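Local coordinates for hypothetical exported protein (Streptococcus pyogenes, PDB 3PSQ) that is a class B sortase involved in pilus assembly, probably a cysteine transpeptidase that joins pilin subunits through an acyl-thioester intermediate, at residues L77-N81 with F149-D153; P107-K111 with I135-Q140; S182-S188 with I199-I205. All blocks are in the same frame, centred on the assembly; numbering follows the deposited sequence. Where two conformers were deposited one is given.

Overall arrangement
All three contacts belong to the one sortase domain and gather round its central beta-sheet. Contact 3 is the hairpin of strands 184-190 and 197-205, close to the centre of the folded domain. Contact 2 lies with its centre about 11 Å away and shares that sheet, because strand 130-142 runs beside strand 197-205. Contact 1, centred about 12 Å from contact 3 and about 20 Å from contact 2, ties the loop after strand 76-77 to the start of helix 151-155; Phe149 carries it onto Ser188 and Ile200. Along the sequence contact 2 falls between the segments of contact 1, and contact 3 follows both, so distant parts of the chain meet near the predicted transition-state stabiliser Arg198.

Contact 1. Residues L77-N81 with F149-D153; sequences LDYRN and FNPID
Two torsions bring Arg80 against Asn150 and Pro151: chi1 of Asp78 (-173°) sets its carboxylate anti to the backbone N, and the bend of Arg80 at chi3 (-67°) brings the guanidinium back to meet it. The grip is side-on, Arg80 NE to Asp78 OD1 at 2.9 Å and NH2 to OD2 at 2.8 Å, with both oxygens close to the guanidinium plane. Asp78 OD1 also accepts from Arg80 N at 2.7 Å, closing an Asx turn within the type I turn 78-81; aspartate suits this place because one short carboxylate can serve backbone and side chain together.

Held flat in this way, the guanidinium offers one face to Pro151 CD and Asn150 OD1, and Pro151 CD lies 3.7 Å from Arg80 NH2. The proline, rigid and lacking an N-H, fits the first turn of helix 151-155. Its CG rests 3.6 Å from Asn81 OD1, an amide oxygen already bonded to Leu91 N, while Asn81 ND2 binds Tyr89 O. Ile152 CD1 touches the aliphatic CD of Arg80 at 3.9 Å. Asn150 is the N-cap: its OD1 accepts from Ile152 N at 2.9 Å and, from above the carbonyl plane, from Asp153 N.

Water 1 accepts from Arg80 NH1. The salt bridge thus fixes the arginine's rotation. A positive group beside a helix N-terminus would be unfavourable alone; pairing with Asp78, whose OD2 also binds Asn57 ND2, probably eases this.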
ATOM      1  N   LEU A  77      -5.218  -0.324  -5.355  1.00 40.33           N
ATOM      2  CA  LEU A  77      -5.929  -0.455  -4.106  1.00 40.27           C
ATOM      3  C   LEU A  77      -6.790  -1.705  -4.155  1.00 40.52           C
ATOM      4  O   LEU A  77      -7.510  -1.929  -5.132  1.00 40.16           O
ATOM      5  CB  LEU A  77      -6.838   0.766  -3.879  1.00 40.53           C
ATOM      6  CG  LEU A  77      -7.693   0.750  -2.592  1.00 40.83           C
ATOM      7  CD1 LEU A  77      -6.803   0.768  -1.345  1.00 38.70           C
ATOM      8  CD2 LEU A  77      -8.664   1.902  -2.509  1.00 36.27           C
ATOM      9  N   ASP A  78      -6.761  -2.494  -3.090  1.00 41.04           N
ATOM     10  CA  ASP A  78      -7.617  -3.666  -3.005  1.00 41.47           C
ATOM     11  C   ASP A  78      -9.074  -3.357  -3.445  1.00 42.25           C
ATOM     12  O   ASP A  78      -9.651  -2.358  -2.976  1.00 43.16           O
ATOM     13  CB  ASP A  78      -7.574  -4.237  -1.579  1.00 41.76           C
ATOM     14  CG  ASP A  78      -8.313  -5.556  -1.458  1.00 41.64           C
ATOM     15  OD1 ASP A  78      -9.550  -5.580  -1.529  1.00 43.83           O
ATOM     16  OD2 ASP A  78      -7.660  -6.589  -1.308  1.00 44.36           O
ATOM     17  N   TYR A  79      -9.659  -4.216  -4.303  1.00 41.08           N
ATOM     18  CA  TYR A  79     -11.001  -4.020  -4.787  1.00 42.08           C
ATOM     19  C   TYR A  79     -12.075  -3.919  -3.696  1.00 42.43           C
ATOM     20  O   TYR A  79     -13.168  -3.406  -3.967  1.00 43.06           O
ATOM     21  CB  TYR A  79     -11.424  -5.067  -5.827  1.00 41.89           C
ATOM     22  CG  TYR A  79     -12.004  -6.357  -5.253  1.00 44.42           C
ATOM     23  CD1 TYR A  79     -13.402  -6.562  -5.153  1.00 43.80           C
ATOM     24  CD2 TYR A  79     -11.156  -7.360  -4.781  1.00 45.93           C
ATOM     25  CE1 TYR A  79     -13.911  -7.746  -4.630  1.00 44.15           C
ATOM     26  CE2 TYR A  79     -11.648  -8.538  -4.266  1.00 46.77           C
ATOM     27  CZ  TYR A  79     -13.020  -8.731  -4.190  1.00 46.99           C
ATOM     28  OH  TYR A  79     -13.445  -9.918  -3.648  1.00 45.78           O
ATOM     29  N   ARG A  80     -11.778  -4.395  -2.496  1.00 42.10           N
ATOM     30  CA  ARG A  80     -12.780  -4.421  -1.426  1.00 43.60           C
ATOM     31  C   ARG A  80     -12.736  -3.155  -0.574  1.00 44.29           C
ATOM     32  O   ARG A  80     -13.521  -3.022   0.320  1.00 45.46           O
ATOM     33  CB  ARG A  80     -12.581  -5.624  -0.504  1.00 43.04           C
ATOM     34  CG  ARG A  80     -12.910  -6.964  -1.141  1.00 45.10           C
ATOM     35  CD  ARG A  80     -12.213  -8.106  -0.411  1.00 43.74           C
ATOM     36  NE  ARG A  80     -10.763  -8.079  -0.542  1.00 43.75           N
ATOM     37  CZ  ARG A  80      -9.967  -9.122  -0.282  1.00 46.81           C
ATOM     38  NH1 ARG A  80     -10.487 -10.285   0.119  1.00 43.69           N
ATOM     39  NH2 ARG A  80      -8.637  -9.015  -0.411  1.00 42.78           N
ATOM     40  N   ASN A  81     -11.822  -2.228  -0.852  1.00 44.93           N
ATOM     41  CA  ASN A  81     -11.657  -1.048  -0.027  1.00 44.06           C
ATOM     42  C   ASN A  81     -12.477   0.105  -0.538  1.00 44.19           C
ATOM     43  O   ASN A  81     -12.774   0.181  -1.726  1.00 43.79           O
ATOM     44  CB  ASN A  81     -10.182  -0.628   0.004  1.00 44.28           C
ATOM     45  CG  ASN A  81      -9.393  -1.328   1.069  1.00 44.07           C
ATOM     46  OD1 ASN A  81      -8.324  -1.905   0.792  1.00 44.53           O
ATOM     47  ND2 ASN A  81      -9.880  -1.269   2.308  1.00 40.28           N
ATOM     48  N   PHE A 149      -3.738  -9.638   4.051  1.00 44.08           N
ATOM     49  CA  PHE A 149      -4.113  -9.457   2.636  1.00 43.79           C
ATOM     50  C   PHE A 149      -5.606  -9.467   2.440  1.00 44.53           C
ATOM     51  O   PHE A 149      -6.095  -9.522   1.325  1.00 45.28           O
ATOM     52  CB  PHE A 149      -3.376 -10.442   1.707  1.00 43.37           C
ATOM     53  CG  PHE A 149      -1.867 -10.305   1.776  1.00 42.67           C
ATOM     54  CD1 PHE A 149      -1.241  -9.186   1.277  1.00 40.81           C
ATOM     55  CD2 PHE A 149      -1.098 -11.258   2.413  1.00 43.69           C
ATOM     56  CE1 PHE A 149       0.116  -9.034   1.377  1.00 41.00           C
ATOM     57  CE2 PHE A 149       0.277 -11.111   2.505  1.00 44.30           C
ATOM     58  CZ  PHE A 149       0.883  -9.990   1.992  1.00 40.31           C
ATOM     59  N   ASN A 150      -6.341  -9.346   3.542  1.00 44.99           N
ATOM     60  CA  ASN A 150      -7.785  -9.263   3.488  1.00 45.02           C
ATOM     61  C   ASN A 150      -8.298  -8.142   4.418  1.00 45.71           C
ATOM     62  O   ASN A 150      -8.358  -8.306   5.644  1.00 46.14           O
ATOM     63  CB  ASN A 150      -8.411 -10.612   3.844  1.00 44.56           C
ATOM     64  CG  ASN A 150      -9.929 -10.642   3.583  1.00 47.47           C
ATOM     65  OD1 ASN A 150     -10.580  -9.617   3.683  1.00 48.66           O
ATOM     66  ND2 ASN A 150     -10.484 -11.822   3.255  1.00 44.67           N
ATOM     67  N   PRO A 151      -8.647  -6.989   3.836  1.00 45.67           N
ATOM     68  CA  PRO A 151      -9.136  -5.842   4.606  1.00 45.60           C
ATOM     69  C   PRO A 151     -10.434  -6.144   5.375  1.00 45.77           C
ATOM     70  O   PRO A 151     -10.734  -5.514   6.378  1.00 43.89           O
ATOM     71  CB  PRO A 151      -9.384  -4.771   3.531  1.00 45.16           C
ATOM     72  CG  PRO A 151      -8.488  -5.182   2.371  1.00 46.60           C
ATOM     73  CD  PRO A 151      -8.506  -6.687   2.399  1.00 45.41           C
ATOM     74  N   ILE A 152     -11.205  -7.111   4.903  1.00 46.71           N
ATOM     75  CA  ILE A 152     -12.416  -7.466   5.633  1.00 46.81           C
ATOM     76  C   ILE A 152     -12.037  -8.193   6.917  1.00 47.05           C
ATOM     77  O   ILE A 152     -12.567  -7.874   7.983  1.00 47.23           O
ATOM     78  CB  ILE A 152     -13.376  -8.258   4.750  1.00 46.83           C
ATOM     79  CG1 ILE A 152     -13.936  -7.333   3.661  1.00 47.73           C
ATOM     80  CG2 ILE A 152     -14.489  -8.854   5.582  1.00 46.21           C
ATOM     81  CD1 ILE A 152     -14.710  -8.112   2.522  1.00 50.23           C
ATOM     82  N   ASP A 153     -11.094  -9.136   6.820  1.00 47.70           N
ATOM     83  CA  ASP A 153     -10.636  -9.890   7.996  1.00 47.79           C
ATOM     84  C   ASP A 153     -10.013  -8.951   9.005  1.00 47.54           C
ATOM     85  O   ASP A 153     -10.290  -9.042  10.192  1.00 47.94           O
ATOM     86  CB  ASP A 153      -9.690 -11.053   7.641  1.00 47.68           C
ATOM     87  CG  ASP A 153     -10.420 -12.219   6.973  1.00 50.37           C
ATOM     88  OD1 ASP A 153     -11.656 -12.330   7.120  1.00 50.71           O
ATOM     89  OD2 ASP A 153      -9.769 -13.035   6.274  1.00 54.58           O
TER
HETATM   90  O   HOH W   1      -8.048 -12.133   0.157  1.00 48.04           O

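Contact 2. Residues P107-K111 with I135-Q140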
ATOM      1  N   PRO A 107      11.846  -2.713   0.241  1.00 46.07           N
ATOM      2  CA  PRO A 107      12.713  -3.414   1.180  1.00 47.62           C
ATOM      3  C   PRO A 107      13.760  -2.511   1.882  1.00 48.06           C
ATOM      4  O   PRO A 107      14.443  -2.975   2.792  1.00 47.82           O
ATOM      5  CB  PRO A 107      13.418  -4.475   0.311  1.00 46.93           C
ATOM      6  CG  PRO A 107      12.558  -4.642  -0.845  1.00 46.71           C
ATOM      7  CD  PRO A 107      11.875  -3.324  -1.097  1.00 46.54           C
ATOM      8  N   ASN A 108      13.905  -1.268   1.445  1.00 48.64           N
ATOM      9  CA  ASN A 108      14.777  -0.342   2.189  1.00 50.80           C
ATOM     10  C   ASN A 108      14.251  -0.136   3.603  1.00 51.16           C
ATOM     11  O   ASN A 108      15.007   0.178   4.505  1.00 51.83           O
ATOM     12  CB  ASN A 108      14.905   1.014   1.478  1.00 50.69           C
ATOM     13  CG  ASN A 108      15.658   0.899   0.152  1.00 52.05           C
ATOM     14  OD1 ASN A 108      16.399  -0.055  -0.056  1.00 52.28           O
ATOM     15  ND2 ASN A 108      15.451   1.855  -0.747  1.00 51.46           N
ATOM     16  N   PHE A 109      12.946  -0.322   3.791  1.00 51.63           N
ATOM     17  CA  PHE A 109      12.345  -0.169   5.107  1.00 52.14           C
ATOM     18  C   PHE A 109      12.734  -1.254   6.102  1.00 53.32           C
ATOM     19  O   PHE A 109      12.399  -1.164   7.279  1.00 53.12           O
ATOM     20  CB  PHE A 109      10.835  -0.049   4.989  1.00 50.72           C
ATOM     21  CG  PHE A 109      10.388   1.272   4.450  1.00 49.03           C
ATOM     22  CD1 PHE A 109      10.355   2.393   5.268  1.00 48.26           C
ATOM     23  CD2 PHE A 109      10.019   1.407   3.130  1.00 44.90           C
ATOM     24  CE1 PHE A 109       9.941   3.643   4.765  1.00 47.09           C
ATOM     25  CE2 PHE A 109       9.608   2.620   2.639  1.00 46.74           C
ATOM     26  CZ  PHE A 109       9.558   3.751   3.461  1.00 45.89           C
ATOM     27  N   ARG A 110      13.434  -2.279   5.619  1.00 55.28           N
ATOM     28  CA  ARG A 110      14.009  -3.314   6.473  1.00 56.87           C
ATOM     29  C   ARG A 110      15.232  -2.771   7.208  1.00 57.39           C
ATOM     30  O   ARG A 110      15.622  -3.312   8.247  1.00 57.99           O
ATOM     31  CB  ARG A 110      14.421  -4.543   5.651  1.00 56.92           C
ATOM     32  CG  ARG A 110      13.261  -5.243   4.895  1.00 61.23           C
ATOM     33  CD  ARG A 110      13.750  -6.346   3.914  1.00 64.18           C
ATOM     34  NE  ARG A 110      14.185  -7.488   4.696  1.00 68.96           N
ATOM     35  CZ  ARG A 110      13.412  -8.532   4.993  1.00 71.58           C
ATOM     36  NH1 ARG A 110      12.173  -8.616   4.518  1.00 73.21           N
ATOM     37  NH2 ARG A 110      13.883  -9.507   5.758  1.00 71.54           N
ATOM     38  N   LYS A 111      15.855  -1.732   6.654  1.00 57.87           N
ATOM     39  CA  LYS A 111      17.087  -1.182   7.213  1.00 58.75           C
ATOM     40  C   LYS A 111      16.775  -0.186   8.329  1.00 58.94           C
ATOM     41  O   LYS A 111      16.005   0.776   8.130  1.00 58.13           O
ATOM     42  CB  LYS A 111      17.922  -0.490   6.129  1.00 58.91           C
ATOM     43  CG  LYS A 111      18.415  -1.383   4.987  1.00 61.63           C
ATOM     44  CD  LYS A 111      18.806  -0.463   3.781  1.00 67.23           C
ATOM     45  CE  LYS A 111      19.487  -1.189   2.593  1.00 69.32           C
ATOM     46  NZ  LYS A 111      20.540  -0.282   1.937  1.00 69.86           N
ATOM     47  N   ILE A 135       4.243   5.917   9.208  1.00 49.46           N
ATOM     48  CA  ILE A 135       4.720   4.536   9.097  1.00 49.43           C
ATOM     49  C   ILE A 135       5.121   3.968  10.456  1.00 49.90           C
ATOM     50  O   ILE A 135       5.850   4.621  11.209  1.00 50.38           O
ATOM     51  CB  ILE A 135       5.944   4.441   8.114  1.00 49.50           C
ATOM     52  CG1 ILE A 135       5.577   5.025   6.738  1.00 48.97           C
ATOM     53  CG2 ILE A 135       6.494   3.000   8.049  1.00 47.69           C
ATOM     54  CD1 ILE A 135       6.756   5.197   5.787  1.00 49.01           C
ATOM     55  N   PHE A 136       4.680   2.760  10.791  1.00 49.05           N
ATOM     56  CA  PHE A 136       5.119   2.183  12.061  1.00 49.30           C
ATOM     57  C   PHE A 136       5.699   0.780  11.961  1.00 49.60           C
ATOM     58  O   PHE A 136       6.250   0.306  12.928  1.00 51.17           O
ATOM     59  CB  PHE A 136       4.014   2.221  13.130  1.00 49.23           C
ATOM     60  CG  PHE A 136       2.818   1.370  12.813  1.00 48.59           C
ATOM     61  CD1 PHE A 136       2.779   0.038  13.188  1.00 48.18           C
ATOM     62  CD2 PHE A 136       1.732   1.908  12.147  1.00 46.82           C
ATOM     63  CE1 PHE A 136       1.671  -0.758  12.885  1.00 48.29           C
ATOM     64  CE2 PHE A 136       0.608   1.126  11.846  1.00 47.08           C
ATOM     65  CZ  PHE A 136       0.575  -0.195  12.218  1.00 47.74           C
ATOM     66  N   ALA A 137       5.596   0.111  10.812  1.00 49.29           N
ATOM     67  CA  ALA A 137       6.156  -1.244  10.694  1.00 48.54           C
ATOM     68  C   ALA A 137       6.582  -1.605   9.280  1.00 48.52           C
ATOM     69  O   ALA A 137       5.950  -1.202   8.303  1.00 48.03           O
ATOM     70  CB  ALA A 137       5.162  -2.285  11.213  1.00 48.90           C
ATOM     71  N   CYS A 138       7.661  -2.382   9.197  1.00 48.44           N
ATOM     72  CA  CYS A 138       8.034  -3.096   7.988  1.00 48.54           C
ATOM     73  C   CYS A 138       7.935  -4.577   8.284  1.00 48.68           C
ATOM     74  O   CYS A 138       8.605  -5.077   9.191  1.00 48.64           O
ATOM     75  CB  CYS A 138       9.479  -2.770   7.632  1.00 49.11           C
ATOM     76  SG  CYS A 138      10.002  -3.463   6.061  1.00 48.59           S
ATOM     77  N   ILE A 139       7.123  -5.290   7.515  1.00 48.62           N
ATOM     78  CA  ILE A 139       6.761  -6.691   7.820  1.00 48.49           C
ATOM     79  C   ILE A 139       7.310  -7.688   6.790  1.00 49.09           C
ATOM     80  O   ILE A 139       7.301  -7.422   5.576  1.00 48.81           O
ATOM     81  CB  ILE A 139       5.214  -6.801   7.857  1.00 48.51           C
ATOM     82  CG1 ILE A 139       4.636  -5.926   8.982  1.00 49.95           C
ATOM     83  CG2 ILE A 139       4.720  -8.253   7.900  1.00 48.65           C
ATOM     84  CD1 ILE A 139       3.234  -5.415   8.714  1.00 51.84           C
ATOM     85  N   GLN A 140       7.822  -8.815   7.267  1.00 49.22           N
ATOM     86  CA  GLN A 140       8.133  -9.909   6.365  0.50 49.79           C
ATOM     87  C   GLN A 140       7.173 -11.048   6.636  1.00 50.00           C
ATOM     88  O   GLN A 140       7.078 -11.588   7.744  1.00 49.30           O
ATOM     89  CB  GLN A 140       9.576 -10.405   6.453  0.50 50.28           C
ATOM     90  CG  GLN A 140       9.812 -11.693   5.619  0.50 51.69           C
ATOM     91  CD  GLN A 140      10.214 -11.432   4.156  0.50 54.51           C
ATOM     92  OE1 GLN A 140       9.373 -11.388   3.246  0.50 52.30           O
ATOM     93  NE2 GLN A 140      11.519 -11.266   3.933  0.50 55.71           N
TER
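Phe109 and Ile135 carry the apolar packing of this contact, where the 3-10 turn 107-110 sits against strand 130-142. Phe109 points its CB toward the strand, and with CG anti to the carbonyl carbon (chi1 -73°) ring atom CE1 meets Ile135 CD1, the tip of the isoleucine, at 3.7 Å. The two side chains cross at about a right angle. A large flat ring suits this position, since it also packs on Val201 of the neighbouring strand and meets Phe114 edge to face.

Sulfur contacts come next. Cys138, two strand residues before Gln140, directs SG at the turn, 3.7 Å from Phe109 CB and 3.9 Å from Arg110 CG. Its CB lies 3.4 Å from Phe109 O, so the small cysteine lets the backbone of the turn come close to the strand.

Polar groups meet at the rim. Arg110, bent at chi3 (73°), brings its guanidinium near the Gln140 side chain, whose amide orientation is doubtful. Its stronger partner is Glu191, which forms a salt bridge with NH1; Arg110 O accepts from Gln172 NE2. Within the turn, Arg110 N donates to Pro107 O at 3.1 Å.

The chemistry is therefore graded, from an aromatic and aliphatic interior through sulfur to a charged border. There Glu191, which follows the predicted catalytic Cys190, balances the arginine and probably helps hold its flexible chain beside the strand.

Contact 3. Residues S182-S188 with I199-I205; sequences SRFVALS and IIVIGQI
Ser188 OG donates to Ile199 O at 2.7 Å; chi1 (-169°) sets OG anti to the backbone N, where it meets that oxygen from above the carbonyl plane. Four backbone bonds join the hydrogen-bonded pairs Val185-Gly203 and Leu187-Val201; the link from Gly203 N to Val185 O measures 2.8 Å. Farther along, Ile205 N donates to Arg183 O at 2.7 Å, and water 2 bridges Arg183 N and Ile205 O. Ser182 and Gln204 come together at this end, but their firmer bonds lie elsewhere, Ser182 OG with Thr179 N and Gln204 NE2 with Leu177 O.

Arg183 bends at chi3 (-86°), laying one guanidinium face over Ile205 CD1, which stands 3.3 Å from the plane, offset toward the rim of the group, while NH1 binds Phe85 O. The methylenes of Arg183 and the branched chain of Ile205 suit this margin; Val185 CG2 also meets Ile205 CG1 at 4.0 Å. Val185, Leu187 and Val201 share one face of the sheet. On the other, little Ala186 allows close pairing with Ile202, and its CB touches Ile200 CG2 at 3.9 Å. Beta-branched residues fit such extended backbone well, and helix 159-167 covers Phe184 and Ile202.

The strands run antiparallel at 158° as a twisted beta-hairpin. In the sortase beta-barrel this pair carries the predicted nucleophile Cys190, which binds zinc here with His96 and Asp192, and the predicted transition-state stabiliser Arg198, at the strand ends flanking the connecting segment.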
ATOM      1  N   SER A 182      -8.587   4.856  14.772  1.00 67.57           N
ATOM      2  CA  SER A 182      -7.404   4.892  13.876  1.00 65.25           C
ATOM      3  C   SER A 182      -7.561   4.080  12.595  1.00 62.96           C
ATOM      4  O   SER A 182      -8.056   2.957  12.618  1.00 63.00           O
ATOM      5  CB  SER A 182      -6.141   4.399  14.608  1.00 65.69           C
ATOM      6  OG  SER A 182      -5.730   5.315  15.611  1.00 65.54           O
ATOM      7  N   ARG A 183      -7.126   4.645  11.476  1.00 60.82           N
ATOM      8  CA  ARG A 183      -7.141   3.927  10.194  1.00 58.12           C
ATOM      9  C   ARG A 183      -5.729   3.617   9.682  1.00 56.09           C
ATOM     10  O   ARG A 183      -4.775   4.370   9.899  1.00 55.32           O
ATOM     11  CB  ARG A 183      -7.896   4.717   9.127  1.00 58.56           C
ATOM     12  CG  ARG A 183      -9.369   4.977   9.406  1.00 57.84           C
ATOM     13  CD  ARG A 183      -9.916   5.896   8.302  1.00 58.77           C
ATOM     14  NE  ARG A 183      -9.676   7.293   8.635  1.00 63.61           N
ATOM     15  CZ  ARG A 183      -9.501   8.297   7.775  1.00 66.08           C
ATOM     16  NH1 ARG A 183      -9.526   8.108   6.460  1.00 64.27           N
ATOM     17  NH2 ARG A 183      -9.291   9.524   8.251  1.00 68.76           N
ATOM     18  N   PHE A 184      -5.616   2.531   8.935  1.00 54.16           N
ATOM     19  CA  PHE A 184      -4.305   2.032   8.521  1.00 52.23           C
ATOM     20  C   PHE A 184      -4.194   1.938   7.007  1.00 49.96           C
ATOM     21  O   PHE A 184      -5.193   1.857   6.315  1.00 49.12           O
ATOM     22  CB  PHE A 184      -4.060   0.693   9.191  1.00 52.64           C
ATOM     23  CG  PHE A 184      -4.111   0.769  10.692  1.00 54.82           C
ATOM     24  CD1 PHE A 184      -2.968   1.074  11.424  1.00 55.84           C
ATOM     25  CD2 PHE A 184      -5.313   0.568  11.383  1.00 55.67           C
ATOM     26  CE1 PHE A 184      -3.019   1.169  12.812  1.00 54.95           C
ATOM     27  CE2 PHE A 184      -5.356   0.645  12.778  1.00 55.39           C
ATOM     28  CZ  PHE A 184      -4.198   0.946  13.486  1.00 54.40           C
ATOM     29  N   VAL A 185      -2.974   2.028   6.500  1.00 48.15           N
ATOM     30  CA  VAL A 185      -2.711   1.885   5.067  1.00 46.06           C
ATOM     31  C   VAL A 185      -1.436   1.081   4.915  1.00 45.29           C
ATOM     32  O   VAL A 185      -0.404   1.370   5.557  1.00 45.12           O
ATOM     33  CB  VAL A 185      -2.578   3.220   4.286  1.00 45.38           C
ATOM     34  CG1 VAL A 185      -2.391   2.914   2.812  1.00 45.22           C
ATOM     35  CG2 VAL A 185      -3.794   4.047   4.415  1.00 43.87           C
ATOM     36  N   ALA A 186      -1.542   0.044   4.091  1.00 43.56           N
ATOM     37  CA  ALA A 186      -0.463  -0.886   3.870  1.00 41.98           C
ATOM     38  C   ALA A 186      -0.087  -0.840   2.385  1.00 41.17           C
ATOM     39  O   ALA A 186      -0.953  -0.693   1.512  1.00 41.75           O
ATOM     40  CB  ALA A 186      -0.908  -2.283   4.273  1.00 41.84           C
ATOM     41  N   LEU A 187       1.206  -0.885   2.123  1.00 40.33           N
ATOM     42  CA  LEU A 187       1.745  -1.006   0.780  1.00 41.01           C
ATOM     43  C   LEU A 187       2.532  -2.318   0.756  1.00 41.09           C
ATOM     44  O   LEU A 187       3.347  -2.581   1.638  1.00 39.59           O
ATOM     45  CB  LEU A 187       2.703   0.140   0.444  1.00 41.13           C
ATOM     46  CG  LEU A 187       2.437   1.549   0.945  1.00 40.30           C
ATOM     47  CD1 LEU A 187       3.741   2.395   0.768  1.00 39.34           C
ATOM     48  CD2 LEU A 187       1.251   2.142   0.193  1.00 37.04           C
ATOM     49  N   SER A 188       2.319  -3.110  -0.286  1.00 41.50           N
ATOM     50  CA  SER A 188       2.835  -4.469  -0.307  1.00 41.53           C
ATOM     51  C   SER A 188       3.149  -5.001  -1.724  1.00 42.08           C
ATOM     52  O   SER A 188       2.488  -4.649  -2.723  1.00 41.90           O
ATOM     53  CB  SER A 188       1.798  -5.390   0.352  1.00 41.36           C
ATOM     54  OG  SER A 188       2.328  -6.681   0.584  1.00 41.41           O
ATOM     55  N   ILE A 199       6.533  -8.495   1.286  1.00 43.28           N
ATOM     56  CA  ILE A 199       6.865  -7.400   2.158  1.00 43.58           C
ATOM     57  C   ILE A 199       5.645  -6.486   2.358  1.00 43.78           C
ATOM     58  O   ILE A 199       4.906  -6.210   1.410  1.00 43.17           O
ATOM     59  CB  ILE A 199       8.099  -6.585   1.646  1.00 43.12           C
ATOM     60  CG1 ILE A 199       8.452  -5.499   2.659  1.00 43.03           C
ATOM     61  CG2 ILE A 199       7.829  -6.023   0.252  1.00 42.11           C
ATOM     62  CD1 ILE A 199       9.789  -4.815   2.423  1.00 43.98           C
ATOM     63  N   ILE A 200       5.446  -6.006   3.587  1.00 44.29           N
ATOM     64  CA  ILE A 200       4.415  -5.004   3.837  1.00 44.29           C
ATOM     65  C   ILE A 200       5.029  -3.842   4.621  1.00 45.36           C
ATOM     66  O   ILE A 200       5.696  -4.071   5.634  1.00 45.06           O
ATOM     67  CB  ILE A 200       3.234  -5.584   4.673  1.00 44.28           C
ATOM     68  CG1 ILE A 200       2.632  -6.815   3.983  1.00 45.33           C
ATOM     69  CG2 ILE A 200       2.185  -4.516   4.927  1.00 42.71           C
ATOM     70  CD1 ILE A 200       1.502  -7.503   4.737  1.00 44.14           C
ATOM     71  N   VAL A 201       4.817  -2.621   4.130  1.00 45.82           N
ATOM     72  CA  VAL A 201       5.061  -1.397   4.868  1.00 47.09           C
ATOM     73  C   VAL A 201       3.701  -0.817   5.266  1.00 48.34           C
ATOM     74  O   VAL A 201       2.842  -0.503   4.412  1.00 48.34           O
ATOM     75  CB  VAL A 201       5.821  -0.357   4.042  1.00 46.95           C
ATOM     76  CG1 VAL A 201       5.895   0.988   4.794  1.00 48.22           C
ATOM     77  CG2 VAL A 201       7.243  -0.851   3.712  1.00 46.92           C
ATOM     78  N   ILE A 202       3.482  -0.721   6.573  1.00 49.55           N
ATOM     79  CA  ILE A 202       2.194  -0.251   7.092  1.00 50.46           C
ATOM     80  C   ILE A 202       2.318   1.056   7.890  1.00 50.28           C
ATOM     81  O   ILE A 202       3.280   1.256   8.638  1.00 50.20           O
ATOM     82  CB  ILE A 202       1.490  -1.354   7.913  1.00 50.52           C
ATOM     83  CG1 ILE A 202       0.201  -0.828   8.524  1.00 51.17           C
ATOM     84  CG2 ILE A 202       2.376  -1.820   9.020  1.00 51.92           C
ATOM     85  CD1 ILE A 202      -0.743  -1.939   8.851  1.00 52.44           C
ATOM     86  N   GLY A 203       1.363   1.959   7.694  1.00 50.32           N
ATOM     87  CA  GLY A 203       1.294   3.155   8.508  1.00 50.33           C
ATOM     88  C   GLY A 203      -0.093   3.471   9.058  1.00 51.06           C
ATOM     89  O   GLY A 203      -1.096   2.862   8.662  1.00 50.31           O
ATOM     90  N   GLN A 204      -0.159   4.451   9.954  1.00 52.04           N
ATOM     91  CA  GLN A 204      -1.454   4.931  10.468  1.00 53.46           C
ATOM     92  C   GLN A 204      -1.820   6.283   9.903  1.00 53.67           C
ATOM     93  O   GLN A 204      -0.996   7.186   9.912  1.00 54.27           O
ATOM     94  CB  GLN A 204      -1.412   5.017  11.983  1.00 53.24           C
ATOM     95  CG  GLN A 204      -2.741   5.236  12.655  1.00 54.01           C
ATOM     96  CD  GLN A 204      -2.578   5.151  14.169  1.00 57.67           C
ATOM     97  OE1 GLN A 204      -2.786   4.100  14.775  1.00 59.65           O
ATOM     98  NE2 GLN A 204      -2.123   6.239  14.769  1.00 58.20           N
ATOM     99  N   ILE A 205      -3.036   6.425   9.398  1.00 55.00           N
ATOM    100  CA  ILE A 205      -3.473   7.720   8.871  1.00 57.33           C
ATOM    101  C   ILE A 205      -3.379   8.851   9.947  1.00 59.40           C
ATOM    102  O   ILE A 205      -3.900   8.733  11.064  1.00 59.24           O
ATOM    103  CB  ILE A 205      -4.895   7.657   8.322  1.00 57.54           C
ATOM    104  CG1 ILE A 205      -5.021   6.567   7.247  1.00 57.34           C
ATOM    105  CG2 ILE A 205      -5.298   8.994   7.751  1.00 56.22           C
ATOM    106  CD1 ILE A 205      -6.449   6.407   6.740  1.00 58.21           C
TER
HETATM  107  O   HOH W   2      -6.257   7.436  11.712  1.00 49.90           O